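Thiosulfate sulfurtransferase (Pseudomonas aeruginosa, PDB 1YT8) probably transfers a sulfur atom from thiosulfate to cyanide, using a chain built from four rhodanese-like domains. Local coordinates at residues 402-407 / 480-485; 394-399 / 425-430; 466-469 / 474-477; 415-420 / 440-445. One frame throughout, in Å; residues are numbered along the deposited sequence.

All four interactions lie in the last rhodanese-like domain, built round the parallel sheet ordered 378-379, 458-461, 432-436, 393-397, 413-414. Interaction 1 touches all the others, its centre about 12 Å from that of interaction 2 and about 13 Å from those of 3 and 4. Interactions 2 and 4, centres about 11 Å apart, meet through D397 and F398; interaction 3 stands about 17 to 18 Å, centre to centre, from both without touching. Along the chain, 394-399, 402-407 and 415-420 come first; 425-430 and 440-445 close interactions 2 and 4 before interaction 3 begins, and 480-485 comes last. The chain thus returns to the sheet edge, while interaction 4 faces the first rhodanese-like domain.

Interaction 1: 402-407 / 480-485; sequences ANYAKR and SLLASP
Y404 carries this contact almost alone, reaching from helix 401-406 to the backbone of segment 480-485. Its chi1 of 173° lets the ring leave the helix directed at that segment, and the hydroxyl arrives at the peptide of L481. L481 N donates to Y404 OH over 3.0 Å, with an angle of 148° at the hydrogen. The same oxygen is hydrogen-bonded to A412 O, so two backbone groups grip it: it accepts from one N-H and gives its proton to a carbonyl. A tyrosine suits the place because a long flat side chain can be buried and still serve both peptides. Its ring is also stacked with H408 and meets W414.

Around this buried core the packing thins. L482 CD2 reaches back to the ring, 3.8 Å from Y404 CE2; a branched apolar side chain suits a place against an aromatic ring. S480 contributes little more than its CB, 3.5 Å from Y404 OH. The L481 side chain packs instead on L427 of helix 420-427, and S480, L481 and L482 are all partly exposed.

Backbone bonds from L481 and A483 to W414 hold the segment along the outer strand 413-414. The arrangement belongs to the rhodanese fold, an alpha/beta domain on a five-stranded parallel sheet, here with the chain beyond its last helix folded back over the sheet edge.

Interaction 2: 394-399 / 425-430; sequences RVLDFT and ERLGTA
R394 sends CG anti to its own nitrogen and then folds at chi2 (61°) and chi3 (75°), a double bend that lays its guanidinium over L427; L427, with CG beside its own N, offers both methyls to the strand. The setting is a beta-alpha-beta crossover of the rhodanese fold: helix 420-427 joins edge strand 413-414 to strand 432-436 and passes over strand 393-397, which lies between them.

L427 CD2 sits over the middle of one guanidinium face, 3.7 Å from R394 CZ. R394 NH2 donates to L427 O at 3.2 Å with an angle of 144° at the hydrogen; it approaches in the carbonyl plane, on a lone pair, although the oxygen is tilted out of the guanidinium plane. Water 1 adds a second route: it lies in the guanidinium plane, accepts from R394 NE at 3.0 Å and donates to L427 O at 2.9 Å. The carbonyl at the end of the helix thus has two donors, and a positive charge there would probably suit the helix dipole. Arginine is apt because it combines this charge with a flat face for a leucine.

G428 leaves the helix with positive phi, a conformation easy for glycine, and the chain turns so that small A430 fits against the strand, its CB 3.7 Å from R394 CB. Deeper in, L396 CD2 presses on L427 CD1 at 3.5 Å, tighter than usual for two methyls.

Interaction 3: 466-469 / 474-477; sequences SAWV and PTED
The indole of W468 meets segment 474-477 with the edge of its pyrrole ring and not with a face. P474 O lies practically in the ring plane beside NE1, and the methyl CG2 of T475 takes the neighbouring part of the same edge, 4.1 Å from W468 CD1. Elsewhere the ring packs against L384 and A385 of helix 381-387 and against L473, so the side chain is buried while its N-H edge is turned to the returning chain.

A chi1 of 174° puts the indole opposite the backbone N and swings it off helix 464-470. W468 NE1 then donates to P474 O over 2.8 Å, nearly straight at 166°. Seen from the acceptor the fit is less regular: the donor stands 42° above the carbonyl plane and does not follow a lone pair. The bond uses a main-chain atom and so does not select the side chain, but proline's fixed phi suits a turn; its CB is directed away from the helix, and the residue is exposed.

Beside the indole, V469 CG2 and T475 CG2 come within 3.9 Å of each other. T475 presents its methyl here, which suits an apolar neighbour such as V469. R407, from the loop after helix 401-406, packs on both residues.

The contact ties the last helix of this rhodanese-like domain, 464-470, to the chain leaving it. The indole N-H, costly to bury without a partner, is satisfied by a backbone carbonyl six residues on, which probably helps to hold both the ring's rotation and the path of the turn.

Interaction 4: 415-420 / 440-445; sequences VLRSQL and SLLARF
This is a contact of an arginine with the flank of a helix: R417, in the loop after edge strand 413-414, reaches across to L442 and F445 near the start of helix 441-454. In the rhodanese fold that helix follows strand 432-436 and the loop which in active members of the family holds the catalytic cysteine. The contact lies on the side of the domain facing helix 51-58, which falls in the first rhodanese-like range.

The R417 side chain is fully extended from chi1 (-179°) out to NE, long enough to cross to the helix. F445 CB lies over one face of the guanidinium, displaced toward its rim and 3.9 Å from R417 CZ. L442 CD1 comes to 4.0 Å from R417 NH1. These are apolar contacts against a charged group, and arginine tolerates them because its flat face is poorly hydrated.

The charge is met elsewhere. R417 NH1 forms a salt bridge with E52 and a hydrogen bond to S49 O, and L442 and F445 both pack on L53 beside that glutamate. R82 NH1 lies close to R417 NH2, a like charge that E52 probably helps to offset. Two parts of the last domain thus share one surface of helix 51-58, with R417 as one polar link.

Toward F445 the polar geometry is looser. R417 NH2 stands 3.2 Å from F445 O, but the angle is too poor for a hydrogen bond. Water 2 bridges instead: in the guanidinium plane it accepts from R417 NE at 2.8 Å, and it donates to F445 O in a weak bond of 3.4 Å.

Interaction 1: 402-407 / 480-485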
loop_
_atom_site.group_PDB
_atom_site.type_symbol
_atom_site.label_atom_id
_atom_site.label_comp_id
_atom_site.label_asym_id
_atom_site.label_seq_id
_atom_site.Cartn_x
_atom_site.Cartn_y
_atom_site.Cartn_z
ATOM N N ALA A 402 14.279 8.270 -3.548
ATOM C CA ALA A 402 13.539 9.513 -3.757
ATOM C C ALA A 402 13.850 10.506 -2.633
ATOM O O ALA A 402 14.013 11.702 -2.884
ATOM C CB ALA A 402 12.035 9.235 -3.818
ATOM N N ASN A 403 13.931 10.008 -1.401
ATOM C CA ASN A 403 14.235 10.858 -0.249
ATOM C C ASN A 403 15.667 11.367 -0.336
ATOM O O ASN A 403 15.945 12.527 -0.035
ATOM C CB ASN A 403 14.063 10.089 1.065
ATOM C CG ASN A 403 12.634 9.644 1.301
ATOM O OD1 ASN A 403 11.688 10.355 0.964
ATOM N ND2 ASN A 403 12.471 8.468 1.900
ATOM N N TYR A 404 16.573 10.483 -0.739
ATOM C CA TYR A 404 17.980 10.833 -0.877
ATOM C C TYR A 404 18.153 12.007 -1.845
ATOM O O TYR A 404 18.839 12.978 -1.536
ATOM C CB TYR A 404 18.765 9.619 -1.383
ATOM C CG TYR A 404 20.206 9.914 -1.723
ATOM C CD1 TYR A 404 21.188 9.968 -0.730
ATOM C CD2 TYR A 404 20.590 10.152 -3.041
ATOM C CE1 TYR A 404 22.524 10.250 -1.052
ATOM C CE2 TYR A 404 21.915 10.438 -3.371
ATOM C CZ TYR A 404 22.873 10.484 -2.375
ATOM O OH TYR A 404 24.177 10.758 -2.715
ATOM N N ALA A 405 17.521 11.910 -3.012
ATOM C CA ALA A 405 17.603 12.953 -4.032
ATOM C C ALA A 405 17.076 14.291 -3.531
ATOM O O ALA A 405 17.498 15.350 -3.997
ATOM C CB ALA A 405 16.826 12.523 -5.279
ATOM N N LYS A 406 16.152 14.242 -2.581
ATOM C CA LYS A 406 15.571 15.459 -2.034
ATOM C C LYS A 406 16.509 16.141 -1.041
ATOM O O LYS A 406 16.625 17.371 -1.025
ATOM C CB LYS A 406 14.238 15.138 -1.355
ATOM C CG LYS A 406 13.518 16.348 -0.776
ATOM C CD LYS A 406 12.112 15.991 -0.306
ATOM C CE LYS A 406 11.407 17.196 0.318
ATOM N NZ LYS A 406 11.281 18.346 -0.628
ATOM N N ARG A 407 17.192 15.346 -0.225
ATOM C CA ARG A 407 18.098 15.903 0.776
ATOM C C ARG A 407 18.909 14.811 1.463
ATOM O O ARG A 407 18.365 13.783 1.856
ATOM C CB ARG A 407 17.283 16.665 1.824
ATOM C CG ARG A 407 18.097 17.441 2.844
ATOM C CD ARG A 407 17.174 18.041 3.895
ATOM N NE ARG A 407 16.459 16.994 4.620
ATOM C CZ ARG A 407 15.486 17.212 5.500
ATOM N NH1 ARG A 407 15.094 18.451 5.771
ATOM N NH2 ARG A 407 14.909 16.189 6.117
ATOM N N SER A 480 23.673 12.823 -6.046
ATOM C CA SER A 480 25.099 13.059 -5.838
ATOM C C SER A 480 25.995 11.843 -6.050
ATOM O O SER A 480 26.954 11.896 -6.826
ATOM C CB SER A 480 25.317 13.625 -4.435
ATOM O OG SER A 480 24.499 14.764 -4.238
ATOM N N LEU A 481 25.692 10.752 -5.357
ATOM C CA LEU A 481 26.488 9.540 -5.483
ATOM C C LEU A 481 25.631 8.296 -5.278
ATOM O O LEU A 481 25.314 7.940 -4.149
ATOM C CB LEU A 481 27.624 9.557 -4.458
ATOM C CG LEU A 481 28.614 8.389 -4.508
ATOM C CD1 LEU A 481 29.208 8.260 -5.904
ATOM C CD2 LEU A 481 29.711 8.619 -3.474
ATOM N N LEU A 482 25.257 7.640 -6.375
ATOM C CA LEU A 482 24.436 6.435 -6.301
ATOM C C LEU A 482 25.329 5.211 -6.453
ATOM O O LEU A 482 25.902 4.979 -7.517
ATOM C CB LEU A 482 23.381 6.449 -7.413
ATOM C CG LEU A 482 22.502 7.703 -7.479
ATOM C CD1 LEU A 482 21.572 7.614 -8.681
ATOM C CD2 LEU A 482 21.706 7.847 -6.187
ATOM N N ALA A 483 25.448 4.433 -5.383
ATOM C CA ALA A 483 26.283 3.240 -5.393
ATOM C C ALA A 483 25.470 2.000 -5.757
ATOM O O ALA A 483 26.006 0.894 -5.832
ATOM C CB ALA A 483 26.940 3.059 -4.031
ATOM N N SER A 484 24.174 2.199 -5.975
ATOM C CA SER A 484 23.256 1.122 -6.345
ATOM C C SER A 484 22.286 1.671 -7.384
ATOM O O SER A 484 22.110 2.879 -7.495
ATOM C CB SER A 484 22.445 0.648 -5.130
ATOM O OG SER A 484 23.260 0.077 -4.124
ATOM N N PRO A 485 21.641 0.788 -8.162
ATOM C CA PRO A 485 20.687 1.248 -9.178
ATOM C C PRO A 485 19.369 1.658 -8.512
ATOM O O PRO A 485 18.939 1.020 -7.555
ATOM C CB PRO A 485 20.530 0.023 -10.074
ATOM C CG PRO A 485 20.646 -1.110 -9.087
ATOM C CD PRO A 485 21.823 -0.675 -8.230
#

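Interaction 2: 394-399 / 425-430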
loop_
_atom_site.group_PDB
_atom_site.type_symbol
_atom_site.label_atom_id
_atom_site.label_comp_id
_atom_site.label_asym_id
_atom_site.label_seq_id
_atom_site.Cartn_x
_atom_site.Cartn_y
_atom_site.Cartn_z
ATOM N N ARG A 394 33.310 6.853 5.035
ATOM C CA ARG A 394 32.286 6.594 4.029
ATOM C C ARG A 394 30.903 6.591 4.671
ATOM O O ARG A 394 30.637 5.839 5.614
ATOM C CB ARG A 394 32.530 5.252 3.331
ATOM C CG ARG A 394 31.438 4.870 2.325
ATOM C CD ARG A 394 31.334 5.896 1.194
ATOM N NE ARG A 394 32.432 5.772 0.242
ATOM C CZ ARG A 394 32.699 6.653 -0.719
ATOM N NH1 ARG A 394 31.951 7.738 -0.864
ATOM N NH2 ARG A 394 33.711 6.439 -1.546
ATOM N N VAL A 395 30.030 7.453 4.169
ATOM C CA VAL A 395 28.673 7.538 4.687
ATOM C C VAL A 395 27.733 6.847 3.710
ATOM O O VAL A 395 27.711 7.172 2.526
ATOM C CB VAL A 395 28.229 9.004 4.857
ATOM C CG1 VAL A 395 26.771 9.060 5.308
ATOM C CG2 VAL A 395 29.124 9.701 5.877
ATOM N N LEU A 396 26.971 5.882 4.217
ATOM C CA LEU A 396 26.014 5.137 3.409
ATOM C C LEU A 396 24.602 5.528 3.833
ATOM O O LEU A 396 24.266 5.460 5.016
ATOM C CB LEU A 396 26.212 3.631 3.612
ATOM C CG LEU A 396 27.609 3.083 3.320
ATOM C CD1 LEU A 396 27.598 1.563 3.472
ATOM C CD2 LEU A 396 28.037 3.482 1.907
ATOM N N ASP A 397 23.782 5.930 2.864
ATOM C CA ASP A 397 22.405 6.352 3.121
ATOM C C ASP A 397 21.428 5.267 2.656
ATOM O O ASP A 397 21.370 4.945 1.472
ATOM C CB ASP A 397 22.120 7.655 2.365
ATOM C CG ASP A 397 20.923 8.407 2.917
ATOM O OD1 ASP A 397 20.066 7.777 3.576
ATOM O OD2 ASP A 397 20.836 9.632 2.678
ATOM N N PHE A 398 20.654 4.725 3.592
ATOM C CA PHE A 398 19.694 3.663 3.297
ATOM C C PHE A 398 18.258 4.129 3.055
ATOM O O PHE A 398 17.376 3.307 2.782
ATOM C CB PHE A 398 19.706 2.639 4.438
ATOM C CG PHE A 398 20.970 1.831 4.508
ATOM C CD1 PHE A 398 21.049 0.584 3.897
ATOM C CD2 PHE A 398 22.097 2.336 5.149
ATOM C CE1 PHE A 398 22.234 -0.150 3.921
ATOM C CE2 PHE A 398 23.289 1.609 5.176
ATOM C CZ PHE A 398 23.356 0.366 4.561
ATOM N N THR A 399 18.008 5.432 3.162
ATOM C CA THR A 399 16.655 5.939 2.936
ATOM C C THR A 399 16.266 5.690 1.476
ATOM O O THR A 399 17.116 5.362 0.653
ATOM C CB THR A 399 16.558 7.452 3.243
ATOM O OG1 THR A 399 15.180 7.843 3.294
ATOM C CG2 THR A 399 17.264 8.264 2.171
ATOM N N GLU A 425 31.940 -2.590 -3.006
ATOM C CA GLU A 425 33.013 -2.804 -3.968
ATOM C C GLU A 425 33.181 -1.535 -4.798
ATOM O O GLU A 425 34.298 -1.052 -4.981
ATOM C CB GLU A 425 32.692 -3.983 -4.893
ATOM C CG GLU A 425 32.554 -5.312 -4.176
ATOM C CD GLU A 425 32.287 -6.467 -5.125
ATOM O OE1 GLU A 425 31.482 -6.298 -6.067
ATOM O OE2 GLU A 425 32.869 -7.551 -4.920
ATOM N N ARG A 426 32.065 -0.993 -5.286
ATOM C CA ARG A 426 32.092 0.228 -6.094
ATOM C C ARG A 426 32.681 1.430 -5.360
ATOM O O ARG A 426 33.467 2.191 -5.929
ATOM C CB ARG A 426 30.677 0.585 -6.571
ATOM C CG ARG A 426 30.172 -0.271 -7.715
ATOM C CD ARG A 426 28.722 0.052 -8.069
ATOM N NE ARG A 426 28.286 -0.721 -9.230
ATOM C CZ ARG A 426 27.025 -0.832 -9.635
ATOM N NH1 ARG A 426 26.051 -0.221 -8.974
ATOM N NH2 ARG A 426 26.741 -1.545 -10.718
ATOM N N LEU A 427 32.297 1.602 -4.101
ATOM C CA LEU A 427 32.768 2.727 -3.305
ATOM C C LEU A 427 34.235 2.623 -2.898
ATOM O O LEU A 427 34.820 3.591 -2.401
ATOM C CB LEU A 427 31.877 2.886 -2.074
ATOM C CG LEU A 427 30.445 3.293 -2.441
ATOM C CD1 LEU A 427 29.526 3.166 -1.239
ATOM C CD2 LEU A 427 30.450 4.724 -2.971
ATOM N N GLY A 428 34.826 1.452 -3.113
ATOM C CA GLY A 428 36.225 1.264 -2.777
ATOM C C GLY A 428 36.431 0.853 -1.335
ATOM O O GLY A 428 35.690 0.028 -0.801
ATOM N N THR A 429 37.452 1.412 -0.702
ATOM C CA THR A 429 37.733 1.088 0.685
ATOM C C THR A 429 37.611 2.348 1.523
ATOM O O THR A 429 37.708 3.462 1.006
ATOM C CB THR A 429 39.151 0.501 0.856
ATOM O OG1 THR A 429 40.125 1.480 0.476
ATOM C CG2 THR A 429 39.322 -0.736 -0.014
ATOM N N ALA A 430 37.380 2.164 2.815
ATOM C CA ALA A 430 37.252 3.280 3.737
ATOM C C ALA A 430 37.907 2.888 5.051
ATOM O O ALA A 430 38.124 1.705 5.314
ATOM C CB ALA A 430 35.785 3.608 3.963
HETATM O O HOH W 1 34.299 3.441 0.458
#

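Interaction 3: 466-469 / 474-477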
loop_
_atom_site.group_PDB
_atom_site.type_symbol
_atom_site.label_atom_id
_atom_site.label_comp_id
_atom_site.label_asym_id
_atom_site.label_seq_id
_atom_site.Cartn_x
_atom_site.Cartn_y
_atom_site.Cartn_z
ATOM N N SER A 466 17.732 12.955 9.948
ATOM C CA SER A 466 16.838 13.919 10.581
ATOM C C SER A 466 17.561 14.652 11.704
ATOM O O SER A 466 17.369 15.856 11.898
ATOM C CB SER A 466 15.595 13.217 11.138
ATOM O OG SER A 466 14.734 12.819 10.087
ATOM N N ALA A 467 18.389 13.920 12.442
ATOM C CA ALA A 467 19.155 14.502 13.540
ATOM C C ALA A 467 20.191 15.473 12.979
ATOM O O ALA A 467 20.400 16.555 13.528
ATOM C CB ALA A 467 19.845 13.404 14.337
ATOM N N TRP A 468 20.835 15.073 11.885
ATOM C CA TRP A 468 21.841 15.900 11.225
ATOM C C TRP A 468 21.196 17.220 10.817
ATOM O O TRP A 468 21.729 18.295 11.098
ATOM C CB TRP A 468 22.394 15.165 9.996
ATOM C CG TRP A 468 23.339 15.968 9.142
ATOM C CD1 TRP A 468 23.004 16.906 8.205
ATOM C CD2 TRP A 468 24.771 15.902 9.148
ATOM N NE1 TRP A 468 24.138 17.425 7.626
ATOM C CE2 TRP A 468 25.237 16.827 8.186
ATOM C CE3 TRP A 468 25.707 15.151 9.873
ATOM C CZ2 TRP A 468 26.602 17.022 7.930
ATOM C CZ3 TRP A 468 27.064 15.345 9.618
ATOM C CH2 TRP A 468 27.497 16.274 8.654
ATOM N N VAL A 469 20.045 17.132 10.159
ATOM C CA VAL A 469 19.320 18.324 9.731
ATOM C C VAL A 469 18.926 19.167 10.942
ATOM O O VAL A 469 19.034 20.394 10.920
ATOM C CB VAL A 469 18.045 17.942 8.943
ATOM C CG1 VAL A 469 17.195 19.182 8.676
ATOM C CG2 VAL A 469 18.434 17.275 7.632
ATOM N N PRO A 474 24.734 21.414 7.164
ATOM C CA PRO A 474 24.407 21.528 5.742
ATOM C C PRO A 474 24.041 20.218 5.051
ATOM O O PRO A 474 24.520 19.148 5.423
ATOM C CB PRO A 474 25.667 22.154 5.157
ATOM C CG PRO A 474 26.740 21.545 5.995
ATOM C CD PRO A 474 26.168 21.665 7.391
ATOM N N THR A 475 23.180 20.317 4.044
ATOM C CA THR A 475 22.759 19.151 3.283
ATOM C C THR A 475 23.000 19.371 1.797
ATOM O O THR A 475 23.289 20.484 1.352
ATOM C CB THR A 475 21.268 18.814 3.513
ATOM O OG1 THR A 475 20.459 19.956 3.210
ATOM C CG2 THR A 475 21.033 18.387 4.951
ATOM N N GLU A 476 22.878 18.291 1.038
ATOM C CA GLU A 476 23.099 18.305 -0.398
ATOM C C GLU A 476 21.920 17.578 -1.039
ATOM O O GLU A 476 21.331 16.692 -0.421
ATOM C CB GLU A 476 24.419 17.579 -0.682
ATOM C CG GLU A 476 24.806 17.387 -2.135
ATOM C CD GLU A 476 26.125 16.629 -2.273
ATOM O OE1 GLU A 476 26.220 15.484 -1.765
ATOM O OE2 GLU A 476 27.068 17.178 -2.881
ATOM N N ASP A 477 21.549 17.966 -2.256
ATOM C CA ASP A 477 20.439 17.301 -2.934
ATOM C C ASP A 477 20.850 16.780 -4.303
ATOM O O ASP A 477 21.965 17.019 -4.759
ATOM C CB ASP A 477 19.224 18.231 -3.069
ATOM C CG ASP A 477 19.540 19.520 -3.806
ATOM O OD1 ASP A 477 20.425 19.511 -4.686
ATOM O OD2 ASP A 477 18.885 20.543 -3.513
#

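Interaction 4: 415-420 / 440-445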
loop_
_atom_site.group_PDB
_atom_site.type_symbol
_atom_site.label_atom_id
_atom_site.label_comp_id
_atom_site.label_asym_id
_atom_site.label_seq_id
_atom_site.Cartn_x
_atom_site.Cartn_y
_atom_site.Cartn_z
ATOM N N VAL A 415 22.542 3.715 -1.190
ATOM C CA VAL A 415 22.705 2.287 -1.416
ATOM C C VAL A 415 21.424 1.505 -1.164
ATOM O O VAL A 415 20.501 1.983 -0.500
ATOM C CB VAL A 415 23.785 1.682 -0.481
ATOM C CG1 VAL A 415 25.130 2.351 -0.715
ATOM C CG2 VAL A 415 23.361 1.851 0.967
ATOM N N LEU A 416 21.389 0.300 -1.715
ATOM C CA LEU A 416 20.287 -0.632 -1.535
ATOM C C LEU A 416 20.830 -1.630 -0.524
ATOM O O LEU A 416 21.908 -2.187 -0.725
ATOM C CB LEU A 416 19.978 -1.378 -2.833
ATOM C CG LEU A 416 19.156 -0.689 -3.920
ATOM C CD1 LEU A 416 19.078 -1.600 -5.142
ATOM C CD2 LEU A 416 17.760 -0.379 -3.385
ATOM N N ARG A 417 20.103 -1.856 0.558
ATOM C CA ARG A 417 20.571 -2.803 1.553
ATOM C C ARG A 417 20.709 -4.200 0.950
ATOM O O ARG A 417 21.562 -4.985 1.369
ATOM C CB ARG A 417 19.612 -2.847 2.742
ATOM C CG ARG A 417 20.068 -3.798 3.834
ATOM C CD ARG A 417 19.086 -3.843 4.975
ATOM N NE ARG A 417 19.405 -4.908 5.919
ATOM C CZ ARG A 417 18.508 -5.497 6.699
ATOM N NH1 ARG A 417 17.236 -5.119 6.644
ATOM N NH2 ARG A 417 18.875 -6.474 7.520
ATOM N N SER A 418 19.879 -4.491 -0.049
ATOM C CA SER A 418 19.874 -5.793 -0.713
ATOM C C SER A 418 21.043 -6.018 -1.665
ATOM O O SER A 418 21.246 -7.132 -2.143
ATOM C CB SER A 418 18.560 -5.984 -1.482
ATOM O OG SER A 418 18.446 -5.048 -2.541
ATOM N N GLN A 419 21.806 -4.963 -1.939
ATOM C CA GLN A 419 22.950 -5.060 -2.842
ATOM C C GLN A 419 24.191 -4.399 -2.245
ATOM O O GLN A 419 24.948 -3.725 -2.948
ATOM C CB GLN A 419 22.605 -4.404 -4.187
ATOM C CG GLN A 419 21.461 -5.088 -4.926
ATOM C CD GLN A 419 21.201 -4.503 -6.303
ATOM O OE1 GLN A 419 22.086 -3.900 -6.916
ATOM N NE2 GLN A 419 19.988 -4.701 -6.809
ATOM N N LEU A 420 24.406 -4.614 -0.951
ATOM C CA LEU A 420 25.543 -4.022 -0.261
ATOM C C LEU A 420 26.910 -4.498 -0.746
ATOM O O LEU A 420 27.855 -3.710 -0.799
ATOM C CB LEU A 420 25.424 -4.253 1.248
ATOM C CG LEU A 420 24.459 -3.330 2.000
ATOM C CD1 LEU A 420 24.319 -3.797 3.438
ATOM C CD2 LEU A 420 24.982 -1.892 1.952
ATOM N N SER A 440 17.515 6.459 11.309
ATOM C CA SER A 440 18.578 5.508 11.665
ATOM C C SER A 440 18.018 4.103 11.890
ATOM O O SER A 440 18.771 3.157 12.111
ATOM C CB SER A 440 19.346 5.945 12.922
ATOM O OG SER A 440 18.640 5.608 14.109
ATOM N N LEU A 441 16.699 3.965 11.813
ATOM C CA LEU A 441 16.060 2.672 12.030
ATOM C C LEU A 441 16.490 1.583 11.052
ATOM O O LEU A 441 16.928 0.512 11.467
ATOM C CB LEU A 441 14.536 2.808 11.986
ATOM C CG LEU A 441 13.781 1.490 12.205
ATOM C CD1 LEU A 441 14.207 0.862 13.526
ATOM C CD2 LEU A 441 12.283 1.749 12.191
ATOM N N LEU A 442 16.357 1.846 9.756
ATOM C CA LEU A 442 16.740 0.848 8.769
ATOM C C LEU A 442 18.246 0.625 8.734
ATOM O O LEU A 442 18.707 -0.503 8.572
ATOM C CB LEU A 442 16.252 1.243 7.375
ATOM C CG LEU A 442 16.659 0.261 6.266
ATOM C CD1 LEU A 442 16.387 -1.178 6.703
ATOM C CD2 LEU A 442 15.897 0.591 4.989
ATOM N N ALA A 443 19.010 1.700 8.896
ATOM C CA ALA A 443 20.465 1.600 8.876
ATOM C C ALA A 443 20.998 0.703 9.996
ATOM O O ALA A 443 22.005 0.011 9.817
ATOM C CB ALA A 443 21.087 2.995 8.973
ATOM N N ARG A 444 20.320 0.715 11.141
ATOM C CA ARG A 444 20.722 -0.100 12.286
ATOM C C ARG A 444 20.716 -1.592 11.948
ATOM O O ARG A 444 21.592 -2.338 12.382
ATOM C CB ARG A 444 19.793 0.161 13.482
ATOM C CG ARG A 444 20.117 -0.679 14.723
ATOM C CD ARG A 444 19.149 -0.405 15.872
ATOM N NE ARG A 444 19.374 0.885 16.528
ATOM C CZ ARG A 444 20.317 1.113 17.440
ATOM N NH1 ARG A 444 21.136 0.137 17.818
ATOM N NH2 ARG A 444 20.441 2.318 17.981
ATOM N N PHE A 445 19.727 -2.027 11.172
ATOM C CA PHE A 445 19.629 -3.433 10.789
ATOM C C PHE A 445 20.693 -3.835 9.777
ATOM O O PHE A 445 20.908 -5.025 9.531
ATOM C CB PHE A 445 18.236 -3.722 10.216
ATOM C CG PHE A 445 17.172 -3.866 11.263
ATOM C CD1 PHE A 445 17.014 -5.065 11.953
ATOM C CD2 PHE A 445 16.349 -2.793 11.591
ATOM C CE1 PHE A 445 16.052 -5.192 12.954
ATOM C CE2 PHE A 445 15.387 -2.912 12.589
ATOM C CZ PHE A 445 15.240 -4.116 13.273
HETATM O O HOH W 2 21.857 -6.123 6.455
#